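Local coordinates for protein alginate lyase (Chitinophaga sp. MD30, PDB 6KCW) that catalyses the cleavage of alginate as a lyase of polysaccharide lyase family 36, at residues A[21-24]-A[29-32]; A[45-50]-A[58-63]; A[78-83]-A[90-95]; A[207-212]-A[233-238]. One frame throughout, in Å; residues are numbered along the deposited sequence.

Interactions 2, 3 and 4 are buried contacts between the two antiparallel sheets of the fold, whereas interaction 1 is a partly buried contact of a short helix at the edge, its centre about 16 Å from the centre of the chain. Interactions 3 and 4 are purely apolar across the sheets, methyl against methyl or thioether; interaction 2 adds one backbone hydrogen bond where the chain passes from one sheet to the other. In the six-stranded sheet, 58-63 pairs with 207-212, which also runs beside 90-95, while 45-50 and 78-83 lie on strands that pair with strand 228-241. Interaction 1 reaches this core through Ala30, which packs on Ser62. Ions sit at the margins of interactions 3 and 4.

Interaction 1 (A[21-24]-A[29-32]); sequences GNAA and NAGG
The side-chain amide of Asn29 is gripped at both ends: OD1 accepts the backbone N-H of Asp65 on strand 60-69, and ND2 donates to the carbonyl oxygen of Ala1. Its CB points away from the helical segment 21-24, and a chi1 of 68° sets CG between its own backbone N and carbonyl carbon, on the side of strand 60-69 and the N-terminus, while the backbone of the same residue passes close to the helix. There the Asn29 N lies 3.6 Å from Ala24 O, a contact and not a hydrogen bond; none crosses between the two segments. What does meet is small and apolar. The CB of Ala30 points at the helix and approaches the CB of Ala23 at 4.2 Å, methyl against methyl, and it also lies 4.4 Å from the backbone N of Ala24. The backbones come close here, the CA atoms of Ala24 and Asn29 lying 4.4 Å apart. Around this pair the Ala23 methyl also touches Tyr18 and Trp33, while Ala30 rests on Ser62, so the loop is wedged between helix and strand. This is a short helix whose following loop passes across its side, joined to the rim of the beta sandwich by the doubly bonded Asn29 and the small alanine contacts.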
loop_
_atom_site.group_PDB
_atom_site.type_symbol
_atom_site.label_atom_id
_atom_site.label_comp_id
_atom_site.label_asym_id
_atom_site.label_seq_id
_atom_site.Cartn_x
_atom_site.Cartn_y
_atom_site.Cartn_z
ATOM N N GLY A 21 -0.261 -6.271 -19.786
ATOM C CA GLY A 21 -1.556 -6.807 -20.177
ATOM C C GLY A 21 -2.135 -7.783 -19.167
ATOM O O GLY A 21 -3.344 -7.790 -18.929
ATOM N N ASN A 22 -1.286 -8.628 -18.570
ATOM C CA ASN A 22 -1.742 -9.520 -17.504
ATOM C C ASN A 22 -2.328 -8.719 -16.341
ATOM O O ASN A 22 -3.437 -9.001 -15.869
ATOM C CB ASN A 22 -0.584 -10.393 -17.007
ATOM C CG ASN A 22 -0.017 -11.317 -18.088
ATOM O OD1 ASN A 22 1.195 -11.539 -18.157
ATOM N ND2 ASN A 22 -0.891 -11.859 -18.930
ATOM N N ALA A 23 -1.584 -7.706 -15.878
ATOM C CA ALA A 23 -2.031 -6.862 -14.769
ATOM C C ALA A 23 -3.330 -6.141 -15.099
ATOM O O ALA A 23 -4.278 -6.144 -14.302
ATOM C CB ALA A 23 -0.943 -5.850 -14.406
ATOM N N ALA A 24 -3.391 -5.509 -16.271
ATOM C CA ALA A 24 -4.623 -4.843 -16.677
ATOM C C ALA A 24 -5.777 -5.834 -16.763
ATOM O O ALA A 24 -6.912 -5.517 -16.385
ATOM C CB ALA A 24 -4.418 -4.130 -18.013
ATOM N N ASN A 29 -7.513 -2.497 -14.508
ATOM C CA ASN A 29 -6.764 -1.373 -14.978
ATOM C C ASN A 29 -5.522 -1.272 -14.126
ATOM O O ASN A 29 -5.564 -1.668 -13.003
ATOM C CB ASN A 29 -7.609 -0.094 -15.026
ATOM C CG ASN A 29 -8.004 0.409 -13.674
ATOM O OD1 ASN A 29 -7.265 1.114 -13.044
ATOM N ND2 ASN A 29 -9.184 0.072 -13.248
ATOM N N ALA A 30 -4.425 -0.771 -14.685
ATOM C CA ALA A 30 -3.131 -0.630 -13.999
ATOM C C ALA A 30 -2.273 0.288 -14.830
ATOM O O ALA A 30 -1.553 -0.170 -15.684
ATOM C CB ALA A 30 -2.463 -1.977 -13.889
ATOM N N GLY A 31 -2.323 1.584 -14.582
ATOM C CA GLY A 31 -1.674 2.531 -15.468
ATOM C C GLY A 31 -0.260 2.976 -15.148
ATOM O O GLY A 31 0.141 4.084 -15.531
ATOM N N GLY A 32 0.516 2.144 -14.463
ATOM C CA GLY A 32 1.904 2.500 -14.237
ATOM C C GLY A 32 2.843 1.324 -14.371
ATOM O O GLY A 32 4.045 1.436 -14.101
#

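Interaction 2 (A[45-50]-A[58-63]); sequences LRVTLL and GGLISN
Of the flat groups here, the peptide carbonyl of Gly58 matters most: Leu50 N approaches its oxygen at 2.8 Å, tilted 19° from the carbonyl plane. The CA of Leu49 comes to the same oxygen at 3.2 Å in a CA-H...O contact. The N-H of Leu50 is well aimed, at 163°. Thr48 O also lies near Gly58 O, but two acceptors cannot bond each other. Beyond this backbone link the contact is mostly apolar. Val47 and Leu60 cross at about a right angle: Val47 CG1 touches Leu60 CB at 3.8 Å, and its other methyl, CG2, meets Leu60 CD2. For Leu60, a chi1 of 168° swings CG anti to the backbone N and carries the branch toward the valine. Leu49 CD2 lies over the CA of Gly59 at 3.8 Å, where a side chain on Gly59 would be tight. Val47 rests also on Phe211 and Thr213 of strand 206-215, and on Tyr232, so it fills the space between sheets. One well-aimed backbone bond thus ties the two ends of the connection between the sheets, and apolar packing, with no polar demand of its own, carries the joint onward into the core.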
loop_
_atom_site.group_PDB
_atom_site.type_symbol
_atom_site.label_atom_id
_atom_site.label_comp_id
_atom_site.label_asym_id
_atom_site.label_seq_id
_atom_site.Cartn_x
_atom_site.Cartn_y
_atom_site.Cartn_z
ATOM N N LEU A 45 3.188 -13.171 -6.865
ATOM C CA LEU A 45 3.657 -12.025 -7.634
ATOM C C LEU A 45 4.905 -11.454 -6.973
ATOM O O LEU A 45 4.846 -10.937 -5.851
ATOM C CB LEU A 45 2.562 -10.967 -7.743
ATOM C CG LEU A 45 2.898 -9.601 -8.337
ATOM C CD1 LEU A 45 3.684 -9.703 -9.650
ATOM C CD2 LEU A 45 1.606 -8.830 -8.541
ATOM N N ARG A 46 6.029 -11.537 -7.672
ATOM C CA ARG A 46 7.275 -10.938 -7.218
ATOM C C ARG A 46 7.458 -9.584 -7.880
ATOM O O ARG A 46 7.428 -9.480 -9.113
ATOM C CB ARG A 46 8.470 -11.827 -7.533
ATOM C CG ARG A 46 9.770 -11.325 -6.944
ATOM C CD ARG A 46 10.926 -12.125 -7.524
ATOM N NE ARG A 46 11.134 -11.804 -8.932
ATOM C CZ ARG A 46 11.855 -12.548 -9.768
ATOM N NH1 ARG A 46 12.432 -13.679 -9.348
ATOM N NH2 ARG A 46 11.993 -12.169 -11.036
ATOM N N VAL A 47 7.656 -8.557 -7.062
ATOM C CA VAL A 47 7.997 -7.221 -7.527
ATOM C C VAL A 47 9.470 -6.968 -7.236
ATOM O O VAL A 47 9.973 -7.324 -6.164
ATOM C CB VAL A 47 7.095 -6.157 -6.870
ATOM C CG1 VAL A 47 7.555 -4.749 -7.248
ATOM C CG2 VAL A 47 5.642 -6.368 -7.291
ATOM N N THR A 48 10.167 -6.353 -8.188
ATOM C CA THR A 48 11.586 -6.048 -8.044
ATOM C C THR A 48 11.786 -4.594 -7.634
ATOM O O THR A 48 11.210 -3.686 -8.244
ATOM C CB THR A 48 12.355 -6.308 -9.344
ATOM O OG1 THR A 48 12.228 -7.683 -9.719
ATOM C CG2 THR A 48 13.830 -5.998 -9.151
ATOM N N LEU A 49 12.610 -4.374 -6.613
ATOM C CA LEU A 49 13.154 -3.055 -6.316
ATOM C C LEU A 49 14.613 -3.040 -6.761
ATOM O O LEU A 49 15.443 -3.765 -6.198
ATOM C CB LEU A 49 13.042 -2.715 -4.832
ATOM C CG LEU A 49 11.660 -2.783 -4.175
ATOM C CD1 LEU A 49 11.778 -2.573 -2.673
ATOM C CD2 LEU A 49 10.715 -1.776 -4.798
ATOM N N LEU A 50 14.923 -2.214 -7.766
ATOM C CA LEU A 50 16.267 -2.186 -8.324
ATOM C C LEU A 50 17.221 -1.381 -7.456
ATOM O O LEU A 50 16.853 -0.377 -6.835
ATOM C CB LEU A 50 16.282 -1.619 -9.746
ATOM C CG LEU A 50 15.293 -2.106 -10.796
ATOM C CD1 LEU A 50 15.324 -1.196 -11.994
ATOM C CD2 LEU A 50 15.631 -3.520 -11.204
ATOM N N GLY A 58 12.848 2.606 -9.607
ATOM C CA GLY A 58 13.374 1.313 -9.219
ATOM C C GLY A 58 12.330 0.315 -8.782
ATOM O O GLY A 58 12.656 -0.856 -8.569
ATOM N N GLY A 59 11.077 0.747 -8.647
ATOM C CA GLY A 59 10.027 -0.091 -8.112
ATOM C C GLY A 59 8.834 -0.155 -9.048
ATOM O O GLY A 59 8.949 0.038 -10.254
ATOM N N LEU A 60 7.669 -0.412 -8.461
ATOM C CA LEU A 60 6.436 -0.544 -9.223
ATOM C C LEU A 60 5.329 0.177 -8.471
ATOM O O LEU A 60 4.978 -0.206 -7.348
ATOM C CB LEU A 60 6.096 -2.020 -9.455
ATOM C CG LEU A 60 4.701 -2.349 -9.996
ATOM C CD1 LEU A 60 4.575 -1.918 -11.438
ATOM C CD2 LEU A 60 4.404 -3.828 -9.868
ATOM N N ILE A 61 4.788 1.221 -9.092
ATOM C CA ILE A 61 3.883 2.170 -8.441
ATOM C C ILE A 61 2.662 2.307 -9.342
ATOM O O ILE A 61 2.694 3.048 -10.335
ATOM C CB ILE A 61 4.538 3.534 -8.199
ATOM C CG1 ILE A 61 5.804 3.396 -7.351
ATOM C CG2 ILE A 61 3.545 4.507 -7.543
ATOM C CD1 ILE A 61 6.366 4.757 -6.928
ATOM N N SER A 62 1.587 1.590 -9.013
ATOM C CA SER A 62 0.379 1.603 -9.824
ATOM C C SER A 62 -0.820 1.950 -8.955
ATOM O O SER A 62 -0.908 1.525 -7.801
ATOM C CB SER A 62 0.153 0.249 -10.524
ATOM O OG SER A 62 -0.828 0.354 -11.548
ATOM N N ASN A 63 -1.731 2.737 -9.513
ATOM C CA ASN A 63 -2.987 3.081 -8.870
ATOM C C ASN A 63 -4.105 2.414 -9.652
ATOM O O ASN A 63 -4.319 2.736 -10.822
ATOM C CB ASN A 63 -3.173 4.599 -8.828
ATOM C CG ASN A 63 -1.989 5.297 -8.207
ATOM O OD1 ASN A 63 -1.572 4.945 -7.107
ATOM N ND2 ASN A 63 -1.421 6.279 -8.916
#

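Interaction 3 (A[78-83]-A[90-95]); sequences VRFHSQ and GKVGFG. With PO4 (phosphate ion), chain B.
Matching first torsions bring Val78 and Val92 together: chi1 of 53° and 62° turns CG2 of each valine anti to the backbone N, and the two CG2 methyls meet at 3.8 Å, the side chains crossing at about a right angle. The same CG2 of Val92 also has the ring of Phe80 beside it, CZ lying 4.4 Å away in an oblique approach, so one methyl serves two neighbours. Tyr232 touches both valines, and the aromatic rings of Phe84, Trp86 and Trp120 meet that of Phe80 edge-to-face. No hydrogen bond crosses between the segments. On segment 90-95 the chain turns a corner at Gly93, whose positive phi is one that glycine adopts easily; its N-H bonds to the hydroxyl of Tyr232.

Next to Val92 along the strand, Lys91 goes its own way. Its chain bends at chi2 (58°) and then runs extended to NZ, which donates to O3 of a phosphate ion at 2.7 Å and also to the carbonyl oxygen of Gly216. The phosphate, probably from the crystallisation liquor, is held as well by Tyr133 and Arg117. A methionine in place of Lys91 would probably leave the phosphate oxygen and the Gly216 carbonyl without their ammonium partner. The basic and aromatic groups round the ion make an anion-binding spot that may reflect where an acidic substrate could lie, on one sheet of a concanavalin-type beta sandwich, whose two sheets meet through the valine pair.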
loop_
_atom_site.group_PDB
_atom_site.type_symbol
_atom_site.label_atom_id
_atom_site.label_comp_id
_atom_site.label_asym_id
_atom_site.label_seq_id
_atom_site.Cartn_x
_atom_site.Cartn_y
_atom_site.Cartn_z
ATOM N N VAL A 78 2.088 -11.006 2.018
ATOM C CA VAL A 78 3.317 -10.373 1.577
ATOM C C VAL A 78 4.474 -11.045 2.294
ATOM O O VAL A 78 4.359 -11.424 3.464
ATOM C CB VAL A 78 3.289 -8.851 1.825
ATOM C CG1 VAL A 78 2.936 -8.547 3.268
ATOM C CG2 VAL A 78 4.623 -8.238 1.436
ATOM N N ARG A 79 5.569 -11.245 1.563
ATOM C CA ARG A 79 6.773 -11.879 2.075
ATOM C C ARG A 79 7.973 -11.149 1.496
ATOM O O ARG A 79 8.033 -10.928 0.282
ATOM C CB ARG A 79 6.819 -13.361 1.684
ATOM C CG ARG A 79 7.668 -14.241 2.590
ATOM C CD ARG A 79 8.525 -15.194 1.769
ATOM N NE ARG A 79 7.815 -15.704 0.602
ATOM C CZ ARG A 79 8.413 -16.035 -0.538
ATOM N NH1 ARG A 79 9.732 -15.887 -0.660
ATOM N NH2 ARG A 79 7.694 -16.489 -1.559
ATOM N N PHE A 80 8.908 -10.755 2.354
ATOM C CA PHE A 80 10.162 -10.201 1.867
ATOM C C PHE A 80 11.095 -11.342 1.500
ATOM O O PHE A 80 11.105 -12.391 2.151
ATOM C CB PHE A 80 10.813 -9.299 2.913
ATOM C CG PHE A 80 10.087 -8.014 3.125
ATOM C CD1 PHE A 80 9.065 -7.926 4.065
ATOM C CD2 PHE A 80 10.425 -6.883 2.386
ATOM C CE1 PHE A 80 8.391 -6.741 4.255
ATOM C CE2 PHE A 80 9.756 -5.696 2.566
ATOM C CZ PHE A 80 8.742 -5.616 3.503
ATOM N N HIS A 81 11.866 -11.136 0.439
ATOM C CA HIS A 81 12.786 -12.142 -0.044
ATOM C C HIS A 81 13.753 -12.571 1.060
ATOM O O HIS A 81 13.912 -11.912 2.089
ATOM C CB HIS A 81 13.552 -11.605 -1.248
ATOM C CG HIS A 81 14.482 -12.597 -1.869
ATOM N ND1 HIS A 81 15.807 -12.698 -1.509
ATOM C CD2 HIS A 81 14.277 -13.530 -2.829
ATOM C CE1 HIS A 81 16.381 -13.649 -2.225
ATOM N NE2 HIS A 81 15.474 -14.170 -3.031
ATOM N N SER A 82 14.421 -13.697 0.810
ATOM C CA SER A 82 15.294 -14.302 1.809
ATOM C C SER A 82 16.439 -13.375 2.190
ATOM O O SER A 82 16.768 -13.236 3.375
ATOM C CB SER A 82 15.835 -15.631 1.275
ATOM O OG SER A 82 16.389 -16.405 2.320
ATOM N N GLN A 83 17.073 -12.749 1.203
ATOM C CA GLN A 83 18.144 -11.787 1.437
ATOM C C GLN A 83 17.705 -10.374 1.098
ATOM O O GLN A 83 18.470 -9.600 0.525
ATOM C CB GLN A 83 19.390 -12.130 0.627
ATOM C CG GLN A 83 20.203 -13.259 1.184
ATOM C CD GLN A 83 20.010 -14.499 0.376
ATOM O OE1 GLN A 83 20.367 -14.544 -0.807
ATOM N NE2 GLN A 83 19.419 -15.518 0.991
ATOM N N GLY A 90 10.352 1.654 2.823
ATOM C CA GLY A 90 9.635 2.022 1.623
ATOM C C GLY A 90 8.192 1.580 1.743
ATOM O O GLY A 90 7.764 1.090 2.788
ATOM N N LYS A 91 7.463 1.741 0.641
ATOM C CA LYS A 91 6.057 1.361 0.564
ATOM C C LYS A 91 5.917 -0.102 0.121
ATOM O O LYS A 91 6.728 -0.620 -0.652
ATOM C CB LYS A 91 5.306 2.291 -0.402
ATOM C CG LYS A 91 4.929 3.686 0.152
ATOM C CD LYS A 91 6.151 4.489 0.621
ATOM C CE LYS A 91 5.840 5.947 0.934
ATOM N NZ LYS A 91 7.016 6.535 1.624
ATOM N N VAL A 92 4.866 -0.760 0.609
ATOM C CA VAL A 92 4.650 -2.185 0.367
ATOM C C VAL A 92 3.150 -2.455 0.352
ATOM O O VAL A 92 2.382 -1.809 1.058
ATOM C CB VAL A 92 5.371 -3.046 1.438
ATOM C CG1 VAL A 92 4.825 -2.752 2.835
ATOM C CG2 VAL A 92 5.269 -4.532 1.116
ATOM N N GLY A 93 2.733 -3.406 -0.479
ATOM C CA GLY A 93 1.379 -3.929 -0.422
ATOM C C GLY A 93 0.305 -2.988 -0.952
ATOM O O GLY A 93 0.563 -1.958 -1.552
ATOM N N PHE A 94 -0.934 -3.371 -0.676
ATOM C CA PHE A 94 -2.113 -2.779 -1.287
ATOM C C PHE A 94 -2.831 -1.883 -0.290
ATOM O O PHE A 94 -3.110 -2.300 0.837
ATOM C CB PHE A 94 -3.046 -3.880 -1.794
ATOM C CG PHE A 94 -2.464 -4.675 -2.938
ATOM C CD1 PHE A 94 -1.584 -5.713 -2.699
ATOM C CD2 PHE A 94 -2.785 -4.361 -4.251
ATOM C CE1 PHE A 94 -1.044 -6.437 -3.752
ATOM C CE2 PHE A 94 -2.253 -5.078 -5.307
ATOM C CZ PHE A 94 -1.375 -6.112 -5.065
ATOM N N GLY A 95 -3.108 -0.647 -0.708
ATOM C CA GLY A 95 -3.845 0.301 0.094
ATOM C C GLY A 95 -4.908 1.034 -0.702
ATOM O O GLY A 95 -5.311 0.591 -1.781
HETATM P P PO4 B . 5.804 10.035 0.637
HETATM O O1 PO4 B . 5.175 9.206 -0.453
HETATM O O2 PO4 B . 6.526 11.209 0.012
HETATM O O3 PO4 B . 6.855 9.246 1.384
HETATM O O4 PO4 B . 4.710 10.572 1.573
#

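Interaction 4 (A[207-212]-A[233-238]); sequences KNMTFH and DNLVLR. With CA (calcium ion), chain C.
Met209 has the largest share of the contact, and its thioether reaches both leucines of the facing strand. The chain is extended as far as the sulfur, with CG anti to the backbone N (chi1 175°), then kinks at chi3 (66°). The extended start puts SD against CD1 of Leu237 at 3.8 Å, the two side chains crossing obliquely, and the kink turns the methyl CE to CD2 of Leu235 at 4.2 Å, tip to tip. Leu235 and Leu237 lie two residues apart and point the same way, so the methionine spans both. Leu74 of strand 71-80 touches Met209 and Leu237, and Phe94 packs on the sulfur side as well.

At the start of segment 233-238, Asp233 grips the calcium ion with both carboxylate oxygens, OD1 at 2.5 Å and OD2 at 2.7 Å; Asn9, Asn11, Gly43 and two waters complete its shell. At the start of segment 207-212, Lys207 and Asn208 both face Ser97 in a classic beta bulge. Between the two segments no hydrogen bond or charge takes part: the sheets are joined here by a flexible thioether and leucine methyls, so burial of apolar surface, and not directional bonding, carries the joint, while the calcium stays at its end.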
loop_
_atom_site.group_PDB
_atom_site.type_symbol
_atom_site.label_atom_id
_atom_site.label_comp_id
_atom_site.label_asym_id
_atom_site.label_seq_id
_atom_site.Cartn_x
_atom_site.Cartn_y
_atom_site.Cartn_z
ATOM N N LYS A 207 -11.455 6.135 -4.043
ATOM C CA LYS A 207 -11.461 6.197 -5.493
ATOM C C LYS A 207 -10.594 5.142 -6.157
ATOM O O LYS A 207 -10.952 4.659 -7.232
ATOM C CB LYS A 207 -11.016 7.587 -5.963
ATOM C CG LYS A 207 -12.125 8.626 -5.883
ATOM C CD LYS A 207 -11.640 9.980 -6.335
ATOM C CE LYS A 207 -12.810 10.824 -6.830
ATOM N NZ LYS A 207 -13.924 10.915 -5.826
ATOM N N ASN A 208 -9.463 4.768 -5.565
ATOM C CA ASN A 208 -8.697 3.717 -6.197
ATOM C C ASN A 208 -7.845 2.986 -5.170
ATOM O O ASN A 208 -7.619 3.462 -4.055
ATOM C CB ASN A 208 -7.873 4.260 -7.389
ATOM C CG ASN A 208 -6.827 5.287 -7.009
ATOM O OD1 ASN A 208 -6.061 5.104 -6.064
ATOM N ND2 ASN A 208 -6.754 6.356 -7.795
ATOM N N MET A 209 -7.424 1.783 -5.560
ATOM C CA MET A 209 -6.548 0.946 -4.756
ATOM C C MET A 209 -5.092 1.192 -5.159
ATOM O O MET A 209 -4.756 1.184 -6.350
ATOM C CB MET A 209 -6.928 -0.528 -4.926
ATOM C CG MET A 209 -5.991 -1.483 -4.227
ATOM S SD MET A 209 -6.307 -3.222 -4.563
ATOM C CE MET A 209 -5.932 -3.342 -6.305
ATOM N N THR A 210 -4.239 1.436 -4.167
ATOM C CA THR A 210 -2.824 1.651 -4.403
ATOM C C THR A 210 -2.073 0.334 -4.315
ATOM O O THR A 210 -2.306 -0.472 -3.414
ATOM C CB THR A 210 -2.232 2.627 -3.389
ATOM O OG1 THR A 210 -2.365 2.087 -2.072
ATOM C CG2 THR A 210 -2.935 3.992 -3.457
ATOM N N PHE A 211 -1.165 0.123 -5.259
ATOM C CA PHE A 211 -0.240 -1.013 -5.243
ATOM C C PHE A 211 1.153 -0.415 -5.373
ATOM O O PHE A 211 1.701 -0.307 -6.474
ATOM C CB PHE A 211 -0.546 -2.010 -6.350
ATOM C CG PHE A 211 0.369 -3.197 -6.356
ATOM C CD1 PHE A 211 0.957 -3.638 -5.177
ATOM C CD2 PHE A 211 0.659 -3.869 -7.540
ATOM C CE1 PHE A 211 1.809 -4.730 -5.181
ATOM C CE2 PHE A 211 1.509 -4.962 -7.551
ATOM C CZ PHE A 211 2.089 -5.388 -6.371
ATOM N N HIS A 212 1.713 0.003 -4.242
ATOM C CA HIS A 212 2.985 0.712 -4.217
ATOM C C HIS A 212 4.053 -0.188 -3.612
ATOM O O HIS A 212 3.920 -0.626 -2.460
ATOM C CB HIS A 212 2.864 2.026 -3.440
ATOM C CG HIS A 212 2.001 3.045 -4.118
ATOM N ND1 HIS A 212 1.889 4.339 -3.670
ATOM C CD2 HIS A 212 1.208 2.956 -5.211
ATOM C CE1 HIS A 212 1.062 5.006 -4.454
ATOM N NE2 HIS A 212 0.630 4.188 -5.393
ATOM N N ASP A 233 0.596 -12.296 -2.621
ATOM C CA ASP A 233 -0.275 -13.407 -2.976
ATOM C C ASP A 233 -1.670 -13.164 -2.411
ATOM O O ASP A 233 -1.849 -12.425 -1.434
ATOM C CB ASP A 233 0.279 -14.734 -2.446
ATOM C CG ASP A 233 -0.185 -15.927 -3.256
ATOM O OD1 ASP A 233 -1.167 -15.778 -4.018
ATOM O OD2 ASP A 233 0.441 -17.005 -3.127
ATOM N N ASN A 234 -2.658 -13.796 -3.052
ATOM C CA ASN A 234 -3.988 -13.979 -2.474
ATOM C C ASN A 234 -4.694 -12.652 -2.207
ATOM O O ASN A 234 -5.253 -12.431 -1.129
ATOM C CB ASN A 234 -3.902 -14.813 -1.194
ATOM C CG ASN A 234 -3.375 -16.212 -1.449
ATOM O OD1 ASN A 234 -3.837 -16.896 -2.356
ATOM N ND2 ASN A 234 -2.395 -16.637 -0.660
ATOM N N LEU A 235 -4.699 -11.775 -3.211
ATOM C CA LEU A 235 -5.318 -10.464 -3.080
ATOM C C LEU A 235 -6.831 -10.581 -3.196
ATOM O O LEU A 235 -7.343 -11.052 -4.215
ATOM C CB LEU A 235 -4.790 -9.511 -4.151
ATOM C CG LEU A 235 -5.548 -8.175 -4.178
ATOM C CD1 LEU A 235 -5.276 -7.345 -2.921
ATOM C CD2 LEU A 235 -5.228 -7.387 -5.425
ATOM N N VAL A 236 -7.548 -10.131 -2.170
ATOM C CA VAL A 236 -9.009 -10.085 -2.190
ATOM C C VAL A 236 -9.431 -8.652 -1.894
ATOM O O VAL A 236 -9.175 -8.131 -0.802
ATOM C CB VAL A 236 -9.645 -11.071 -1.200
ATOM C CG1 VAL A 236 -11.157 -10.986 -1.285
ATOM C CG2 VAL A 236 -9.180 -12.487 -1.504
ATOM N N LEU A 237 -10.066 -8.012 -2.865
ATOM C CA LEU A 237 -10.557 -6.650 -2.728
ATOM C C LEU A 237 -12.075 -6.666 -2.751
ATOM O O LEU A 237 -12.678 -7.407 -3.530
ATOM C CB LEU A 237 -10.022 -5.761 -3.862
ATOM C CG LEU A 237 -10.559 -4.347 -4.049
ATOM C CD1 LEU A 237 -9.810 -3.388 -3.163
ATOM C CD2 LEU A 237 -10.432 -3.904 -5.495
ATOM N N ARG A 238 -12.702 -5.837 -1.916
ATOM C CA ARG A 238 -14.161 -5.799 -1.895
ATOM C C ARG A 238 -14.683 -4.419 -1.529
ATOM O O ARG A 238 -14.391 -3.901 -0.444
ATOM C CB ARG A 238 -14.718 -6.841 -0.932
ATOM C CG ARG A 238 -16.202 -7.010 -1.075
ATOM C CD ARG A 238 -16.649 -8.256 -0.373
ATOM N NE ARG A 238 -16.804 -8.050 1.061
ATOM C CZ ARG A 238 -17.913 -7.577 1.618
ATOM N NH1 ARG A 238 -18.933 -7.246 0.831
ATOM N NH2 ARG A 238 -17.999 -7.428 2.947
HETATM CA CA CA C . -0.826 -17.866 -5.311
HETATM O O HOH W 1 -0.055 -19.815 -4.933
HETATM O O HOH W 2 -2.825 -18.595 -3.696
#